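Local atomic coordinates of PrgB (Enterococcus faecalis, PDB entry 6EVU), a protein that promotes cell aggregation, biofilm formation and conjugation by binding and compacting DNA, this piece being its adhesin domain. Residues 93-105 with 144-158. Numbering follows the deposited sequence.
Sequences NLGSNGGYAVLLE and TLNAVFSNDPIITAF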
ATOM      1  N   ASN A  93       9.360 -12.488   3.815  1.00 41.13           N
ATOM      2  CA  ASN A  93       8.846 -11.302   3.155  1.00 36.84           C
ATOM      3  C   ASN A  93       8.990 -10.038   4.029  1.00 44.67           C
ATOM      4  O   ASN A  93       8.874  -8.948   3.475  1.00 40.38           O
ATOM      5  CB  ASN A  93       7.361 -11.540   2.732  1.00 41.92           C
ATOM      6  CG  ASN A  93       7.207 -12.204   1.312  1.00 42.88           C
ATOM      7  OD1 ASN A  93       8.153 -12.700   0.728  1.00 47.35           O
ATOM      8  ND2 ASN A  93       5.985 -12.186   0.771  1.00 43.74           N
ATOM      9  N   LEU A  94       9.268 -10.144   5.352  1.00 34.75           N
ATOM     10  CA  LEU A  94       9.374  -8.977   6.241  1.00 35.89           C
ATOM     11  C   LEU A  94      10.769  -8.391   6.298  1.00 44.42           C
ATOM     12  O   LEU A  94      10.978  -7.384   6.980  1.00 39.58           O
ATOM     13  CB  LEU A  94       8.989  -9.330   7.668  1.00 40.14           C
ATOM     14  CG  LEU A  94       7.526  -9.690   7.951  1.00 35.15           C
ATOM     15  CD1 LEU A  94       7.433 -10.029   9.410  1.00 36.52           C
ATOM     16  CD2 LEU A  94       6.598  -8.551   7.594  1.00 38.24           C
ATOM     17  N   GLY A  95      11.723  -9.033   5.647  1.00 39.62           N
ATOM     18  CA  GLY A  95      13.124  -8.675   5.784  1.00 46.73           C
ATOM     19  C   GLY A  95      13.764  -9.364   6.974  1.00 43.00           C
ATOM     20  O   GLY A  95      13.096  -9.947   7.830  1.00 49.72           O
ATOM     21  N   SER A  96      15.106  -9.297   7.029  1.00 49.47           N
ATOM     22  CA  SER A  96      15.831 -10.093   8.020  1.00 49.96           C
ATOM     23  C   SER A  96      15.601  -9.632   9.458  1.00 54.42           C
ATOM     24  O   SER A  96      15.933 -10.385  10.379  1.00 50.44           O
ATOM     25  CB  SER A  96      17.345 -10.113   7.714  1.00 56.37           C
ATOM     26  OG  SER A  96      17.825  -8.786   7.636  1.00 59.89           O
ATOM     27  N   ASN A  97      14.985  -8.464   9.689  1.00 48.02           N
ATOM     28  CA  ASN A  97      14.774  -7.996  11.050  1.00 38.72           C
ATOM     29  C   ASN A  97      13.322  -8.191  11.520  1.00 44.21           C
ATOM     30  O   ASN A  97      12.989  -7.773  12.633  1.00 40.51           O
ATOM     31  CB  ASN A  97      15.143  -6.517  11.167  1.00 42.46           C
ATOM     32  CG  ASN A  97      16.649  -6.291  11.225  1.00 53.24           C
ATOM     33  OD1 ASN A  97      17.405  -7.161  11.655  1.00 63.51           O
ATOM     34  ND2 ASN A  97      17.085  -5.124  10.783  1.00 53.30           N
ATOM     35  N   GLY A  98      12.453  -8.800  10.693  1.00 38.40           N
ATOM     36  CA  GLY A  98      11.120  -9.194  11.180  1.00 37.00           C
ATOM     37  C   GLY A  98      10.170  -8.005  11.335  1.00 37.78           C
ATOM     38  O   GLY A  98      10.380  -6.916  10.789  1.00 39.02           O
ATOM     39  N   GLY A  99       9.095  -8.233  12.086  1.00 32.63           N
ATOM     40  CA  GLY A  99       8.061  -7.207  12.214  1.00 30.06           C
ATOM     41  C   GLY A  99       7.126  -7.574  13.354  1.00 32.58           C
ATOM     42  O   GLY A  99       7.445  -8.438  14.170  1.00 34.61           O
ATOM     43  N   TYR A 100       5.975  -6.884  13.422  1.00 28.58           N
ATOM     44  CA  TYR A 100       5.051  -7.021  14.555  1.00 29.65           C
ATOM     45  C   TYR A 100       3.620  -7.144  14.080  1.00 26.14           C
ATOM     46  O   TYR A 100       3.184  -6.360  13.228  1.00 26.33           O
ATOM     47  CB  TYR A 100       5.136  -5.804  15.504  1.00 27.95           C
ATOM     48  CG  TYR A 100       6.558  -5.587  15.921  1.00 35.09           C
ATOM     49  CD1 TYR A 100       7.065  -6.231  17.013  1.00 34.68           C
ATOM     50  CD2 TYR A 100       7.392  -4.789  15.165  1.00 34.24           C
ATOM     51  CE1 TYR A 100       8.421  -6.078  17.379  1.00 35.59           C
ATOM     52  CE2 TYR A 100       8.746  -4.620  15.502  1.00 37.39           C
ATOM     53  CZ  TYR A 100       9.237  -5.254  16.596  1.00 35.05           C
ATOM     54  OH  TYR A 100      10.599  -5.084  16.897  1.00 41.96           O
ATOM     55  N   ALA A 101       2.850  -8.082  14.683  1.00 25.89           N
ATOM     56  CA  ALA A 101       1.458  -8.315  14.301  1.00 25.89           C
ATOM     57  C   ALA A 101       0.526  -7.460  15.165  1.00 25.68           C
ATOM     58  O   ALA A 101       0.635  -7.459  16.397  1.00 27.54           O
ATOM     59  CB  ALA A 101       1.080  -9.800  14.446  1.00 26.06           C
ATOM     60  N   VAL A 102      -0.404  -6.755  14.531  1.00 23.68           N
ATOM     61  CA  VAL A 102      -1.236  -5.768  15.228  1.00 25.25           C
ATOM     62  C   VAL A 102      -2.654  -5.857  14.681  1.00 25.68           C
ATOM     63  O   VAL A 102      -2.845  -6.086  13.483  1.00 25.01           O
ATOM     64  CB  VAL A 102      -0.674  -4.336  15.038  1.00 24.38           C
ATOM     65  CG1 VAL A 102      -1.578  -3.281  15.706  1.00 29.65           C
ATOM     66  CG2 VAL A 102       0.762  -4.253  15.557  1.00 26.08           C
ATOM     67  N   LEU A 103      -3.673  -5.672  15.556  1.00 22.64           N
ATOM     68  CA  LEU A 103      -5.051  -5.669  15.046  1.00 24.98           C
ATOM     69  C   LEU A 103      -5.432  -4.231  14.721  1.00 27.71           C
ATOM     70  O   LEU A 103      -5.277  -3.348  15.584  1.00 30.69           O
ATOM     71  CB  LEU A 103      -6.030  -6.222  16.095  1.00 24.83           C
ATOM     72  CG  LEU A 103      -7.463  -6.379  15.538  1.00 24.74           C
ATOM     73  CD1 LEU A 103      -7.594  -7.660  14.761  1.00 24.18           C
ATOM     74  CD2 LEU A 103      -8.442  -6.530  16.737  1.00 26.70           C
ATOM     75  N   LEU A 104      -5.944  -3.974  13.501  1.00 21.53           N
ATOM     76  CA  LEU A 104      -6.479  -2.648  13.158  1.00 22.58           C
ATOM     77  C   LEU A 104      -7.992  -2.660  13.301  1.00 24.14           C
ATOM     78  O   LEU A 104      -8.675  -3.578  12.823  1.00 23.50           O
ATOM     79  CB  LEU A 104      -6.139  -2.208  11.723  1.00 22.15           C
ATOM     80  CG  LEU A 104      -4.635  -2.200  11.393  1.00 25.08           C
ATOM     81  CD1 LEU A 104      -4.533  -1.763   9.921  1.00 27.31           C
ATOM     82  CD2 LEU A 104      -3.954  -1.231  12.284  1.00 29.64           C
ATOM     83  N   GLU A 105      -8.524  -1.627  13.971  1.00 25.45           N
ATOM     84  CA  GLU A 105      -9.949  -1.558  14.241  1.00 25.84           C
ATOM     85  C   GLU A 105     -10.446  -0.192  13.808  1.00 24.53           C
ATOM     86  O   GLU A 105      -9.697   0.788  13.823  1.00 28.61           O
ATOM     87  CB  GLU A 105     -10.244  -1.770  15.750  1.00 28.83           C
ATOM     88  CG  GLU A 105      -9.775  -3.165  16.230  1.00 28.47           C
ATOM     89  CD  GLU A 105     -10.056  -3.334  17.702  1.00 37.54           C
ATOM     90  OE1 GLU A 105      -9.151  -3.118  18.553  1.00 34.43           O
ATOM     91  OE2 GLU A 105     -11.220  -3.633  18.007  1.00 41.80           O
ATOM     92  N   THR A 144     -12.537  -6.059  11.318  1.00 24.97           N
ATOM     93  CA  THR A 144     -11.184  -5.680  11.689  1.00 25.73           C
ATOM     94  C   THR A 144     -10.237  -6.040  10.560  1.00 27.95           C
ATOM     95  O   THR A 144     -10.584  -6.782   9.633  1.00 24.69           O
ATOM     96  CB  THR A 144     -10.715  -6.399  12.966  1.00 24.52           C
ATOM     97  OG1 THR A 144     -10.777  -7.810  12.769  1.00 24.92           O
ATOM     98  CG2 THR A 144     -11.641  -6.013  14.153  1.00 27.36           C
ATOM     99  N   LEU A 145      -9.007  -5.548  10.666  1.00 22.76           N
ATOM    100  CA  LEU A 145      -7.943  -5.993   9.767  1.00 21.27           C
ATOM    101  C   LEU A 145      -6.758  -6.417  10.606  1.00 23.50           C
ATOM    102  O   LEU A 145      -6.558  -5.928  11.728  1.00 25.58           O
ATOM    103  CB  LEU A 145      -7.465  -4.884   8.785  1.00 21.05           C
ATOM    104  CG  LEU A 145      -8.501  -4.462   7.761  1.00 22.15           C
ATOM    105  CD1 LEU A 145      -8.003  -3.139   7.163  1.00 24.42           C
ATOM    106  CD2 LEU A 145      -8.906  -5.476   6.742  1.00 23.54           C
ATOM    107  N   ASN A 146      -5.942  -7.340  10.054  1.00 21.60           N
ATOM    108  CA  ASN A 146      -4.698  -7.704  10.685  1.00 18.03           C
ATOM    109  C   ASN A 146      -3.568  -7.014   9.932  1.00 20.84           C
ATOM    110  O   ASN A 146      -3.616  -6.882   8.717  1.00 25.42           O
ATOM    111  CB  ASN A 146      -4.493  -9.213  10.647  1.00 23.61           C
ATOM    112  CG  ASN A 146      -5.737  -9.983  11.068  1.00 26.27           C
ATOM    113  OD1 ASN A 146      -6.383  -9.632  12.054  1.00 28.41           O
ATOM    114  ND2 ASN A 146      -6.088 -11.044  10.306  1.00 24.25           N
ATOM    115  N   ALA A 147      -2.524  -6.656  10.671  1.00 21.89           N
ATOM    116  CA  ALA A 147      -1.386  -5.990  10.072  1.00 22.70           C
ATOM    117  C   ALA A 147      -0.127  -6.620  10.607  1.00 26.57           C
ATOM    118  O   ALA A 147      -0.027  -6.961  11.793  1.00 25.05           O
ATOM    119  CB  ALA A 147      -1.376  -4.495  10.377  1.00 24.23           C
ATOM    120  N   VAL A 148       0.873  -6.725   9.739  1.00 22.21           N
ATOM    121  CA  VAL A 148       2.219  -6.988  10.193  1.00 24.08           C
ATOM    122  C   VAL A 148       3.041  -5.818   9.687  1.00 28.07           C
ATOM    123  O   VAL A 148       3.118  -5.591   8.470  1.00 26.14           O
ATOM    124  CB  VAL A 148       2.777  -8.329   9.716  1.00 25.01           C
ATOM    125  CG1 VAL A 148       4.157  -8.517  10.270  1.00 29.06           C
ATOM    126  CG2 VAL A 148       1.899  -9.519  10.241  1.00 26.15           C
ATOM    127  N   PHE A 149       3.657  -5.093  10.618  1.00 23.07           N
ATOM    128  CA  PHE A 149       4.491  -3.928  10.293  1.00 24.35           C
ATOM    129  C   PHE A 149       5.938  -4.357  10.324  1.00 27.01           C
ATOM    130  O   PHE A 149       6.416  -4.885  11.329  1.00 26.58           O
ATOM    131  CB  PHE A 149       4.251  -2.784  11.253  1.00 24.95           C
ATOM    132  CG  PHE A 149       2.806  -2.348  11.277  1.00 23.83           C
ATOM    133  CD1 PHE A 149       2.217  -1.894  10.095  1.00 24.29           C
ATOM    134  CD2 PHE A 149       2.025  -2.397  12.456  1.00 25.59           C
ATOM    135  CE1 PHE A 149       0.863  -1.475  10.062  1.00 24.13           C
ATOM    136  CE2 PHE A 149       0.684  -1.953  12.401  1.00 23.79           C
ATOM    137  CZ  PHE A 149       0.105  -1.483  11.224  1.00 22.93           C
ATOM    138  N   SER A 150       6.647  -4.094   9.238  1.00 27.22           N
ATOM    139  CA  SER A 150       8.041  -4.519   9.117  1.00 30.39           C
ATOM    140  C   SER A 150       9.001  -3.544   9.782  1.00 32.04           C
ATOM    141  O   SER A 150       8.819  -2.327   9.730  1.00 31.50           O
ATOM    142  CB  SER A 150       8.384  -4.670   7.632  1.00 30.39           C
ATOM    143  OG  SER A 150       9.799  -4.857   7.475  1.00 32.54           O
ATOM    144  N   ASN A 151      10.066  -4.074  10.395  1.00 35.68           N
ATOM    145  CA  ASN A 151      11.124  -3.211  10.899  1.00 37.68           C
ATOM    146  C   ASN A 151      11.855  -2.475   9.772  1.00 34.12           C
ATOM    147  O   ASN A 151      12.607  -1.551  10.071  1.00 37.86           O
ATOM    148  CB  ASN A 151      12.121  -4.050  11.763  1.00 36.25           C
ATOM    149  CG  ASN A 151      11.701  -4.113  13.249  1.00 38.63           C
ATOM    150  OD1 ASN A 151      11.426  -3.089  13.884  1.00 38.25           O
ATOM    151  ND2 ASN A 151      11.657  -5.321  13.800  1.00 37.85           N
ATOM    152  N   ASP A 152      11.682  -2.906   8.507  1.00 34.64           N
ATOM    153  CA  ASP A 152      12.177  -2.192   7.336  1.00 41.17           C
ATOM    154  C   ASP A 152      11.061  -1.265   6.843  1.00 36.86           C
ATOM    155  O   ASP A 152      10.040  -1.759   6.345  1.00 34.26           O
ATOM    156  CB  ASP A 152      12.582  -3.206   6.254  1.00 41.01           C
ATOM    157  CG  ASP A 152      13.256  -2.575   5.042  1.00 44.24           C
ATOM    158  OD1 ASP A 152      13.038  -1.387   4.773  1.00 39.16           O
ATOM    159  OD2 ASP A 152      14.007  -3.283   4.311  1.00 44.32           O
ATOM    160  N   PRO A 153      11.202   0.068   6.961  1.00 32.06           N
ATOM    161  CA  PRO A 153      10.113   0.961   6.527  1.00 30.77           C
ATOM    162  C   PRO A 153       9.845   0.919   5.023  1.00 27.77           C
ATOM    163  O   PRO A 153       8.789   1.408   4.568  1.00 33.35           O
ATOM    164  CB  PRO A 153      10.616   2.331   6.973  1.00 33.05           C
ATOM    165  CG  PRO A 153      12.141   2.226   6.736  1.00 33.01           C
ATOM    166  CD  PRO A 153      12.442   0.809   7.298  1.00 34.57           C
ATOM    167  N   ILE A 154      10.787   0.376   4.251  1.00 30.50           N
ATOM    168  CA  ILE A 154      10.640   0.239   2.807  1.00 35.23           C
ATOM    169  C   ILE A 154       9.913  -1.042   2.427  1.00 36.69           C
ATOM    170  O   ILE A 154       9.432  -1.154   1.294  1.00 37.04           O
ATOM    171  CB  ILE A 154      12.031   0.295   2.145  1.00 38.79           C
ATOM    172  CG1 ILE A 154      12.773   1.541   2.627  1.00 40.58           C
ATOM    173  CG2 ILE A 154      11.921   0.271   0.644  1.00 47.18           C
ATOM    174  CD1 ILE A 154      12.038   2.856   2.319  1.00 34.53           C
ATOM    175  N   ILE A 155       9.823  -2.006   3.340  1.00 36.28           N
ATOM    176  CA  ILE A 155       8.891  -3.119   3.183  1.00 33.43           C
ATOM    177  C   ILE A 155       7.508  -2.753   3.717  1.00 28.22           C
ATOM    178  O   ILE A 155       6.468  -3.083   3.107  1.00 30.93           O
ATOM    179  CB  ILE A 155       9.489  -4.336   3.913  1.00 28.35           C
ATOM    180  CG1 ILE A 155      10.757  -4.834   3.196  1.00 34.55           C
ATOM    181  CG2 ILE A 155       8.461  -5.488   4.089  1.00 31.09           C
ATOM    182  CD1 ILE A 155      11.489  -5.942   3.938  1.00 36.57           C
ATOM    183  N   THR A 156       7.498  -2.018   4.820  1.00 27.10           N
ATOM    184  CA  THR A 156       6.328  -1.314   5.355  1.00 23.41           C
ATOM    185  C   THR A 156       5.253  -2.198   6.023  1.00 25.41           C
ATOM    186  O   THR A 156       5.315  -2.406   7.225  1.00 27.82           O
ATOM    187  CB  THR A 156       5.707  -0.430   4.235  1.00 25.99           C
ATOM    188  OG1 THR A 156       6.816   0.072   3.422  1.00 28.15           O
ATOM    189  CG2 THR A 156       4.944   0.782   4.769  1.00 26.29           C
ATOM    190  N   ALA A 157       4.267  -2.665   5.292  1.00 26.02           N
ATOM    191  CA  ALA A 157       3.104  -3.281   5.932  1.00 23.11           C
ATOM    192  C   ALA A 157       2.539  -4.421   5.102  1.00 31.73           C
ATOM    193  O   ALA A 157       2.456  -4.327   3.879  1.00 26.78           O
ATOM    194  CB  ALA A 157       1.988  -2.266   6.146  1.00 22.04           C
ATOM    195  N   PHE A 158       2.040  -5.449   5.786  1.00 23.10           N
ATOM    196  CA  PHE A 158       1.183  -6.463   5.173  1.00 23.88           C
ATOM    197  C   PHE A 158      -0.135  -6.409   5.899  1.00 23.28           C
ATOM    198  O   PHE A 158      -0.145  -6.406   7.129  1.00 26.40           O
ATOM    199  CB  PHE A 158       1.796  -7.862   5.308  1.00 25.12           C
ATOM    200  CG  PHE A 158       3.097  -8.044   4.547  1.00 24.66           C
ATOM    201  CD1 PHE A 158       4.273  -7.523   5.068  1.00 26.68           C
ATOM    202  CD2 PHE A 158       3.151  -8.762   3.328  1.00 31.18           C
ATOM    203  CE1 PHE A 158       5.526  -7.716   4.376  1.00 35.53           C
ATOM    204  CE2 PHE A 158       4.389  -8.912   2.621  1.00 31.16           C
ATOM    205  CZ  PHE A 158       5.542  -8.395   3.151  1.00 33.30           C
TER
HETATM  206  O   HOH W   1      12.126  -2.923  16.759  1.00 40.80           O
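Leu94 lays CD2 obliquely against the Phe158 ring, 3.5 Å from Phe158 CE1, while its CD1 and CD2 both touch Val148 CG1. Next to it, Ser150 OG, turned opposite its own backbone N (chi1 170°), donates to Leu94 O at 2.8 Å and accepts from Asp152 N; one hydroxyl thus ties the carbonyl of Leu94 to the ST turn that follows strand 145-150. Asn151 grips the Gly95-Gly98 type I turn twice: its N meets Gly98 O almost straight (176°), and its ND2 reaches Asn97 O from above the carbonyl plane. The same ND2 gives a longer bond of 3.3 Å to Tyr100 OH, which lies in the amide plane. With amide and ring planes 90° apart, Asn151 OD1 comes to the ring edge; a water accepts from Tyr100 OH and donates to Asn151 OD1, which also takes a hydrogen bond from Ile43 N. Antiparallel strands 99-104 and 145-150 are bonded at Tyr100-Phe149, Val102-Ala147 and Leu104-Leu145. On that face, Val102 CB packs 3.8 Å from Phe149 CE2, and Leu104 CD2 meets that ring's edge. Strands 42-47 and 110-115 of the other, larger antiparallel sheet cover it, as in a beta sandwich; strands 88-89 and 50-51 pair with the other edge of 99-104, and 157-160 with the far side of 145-150.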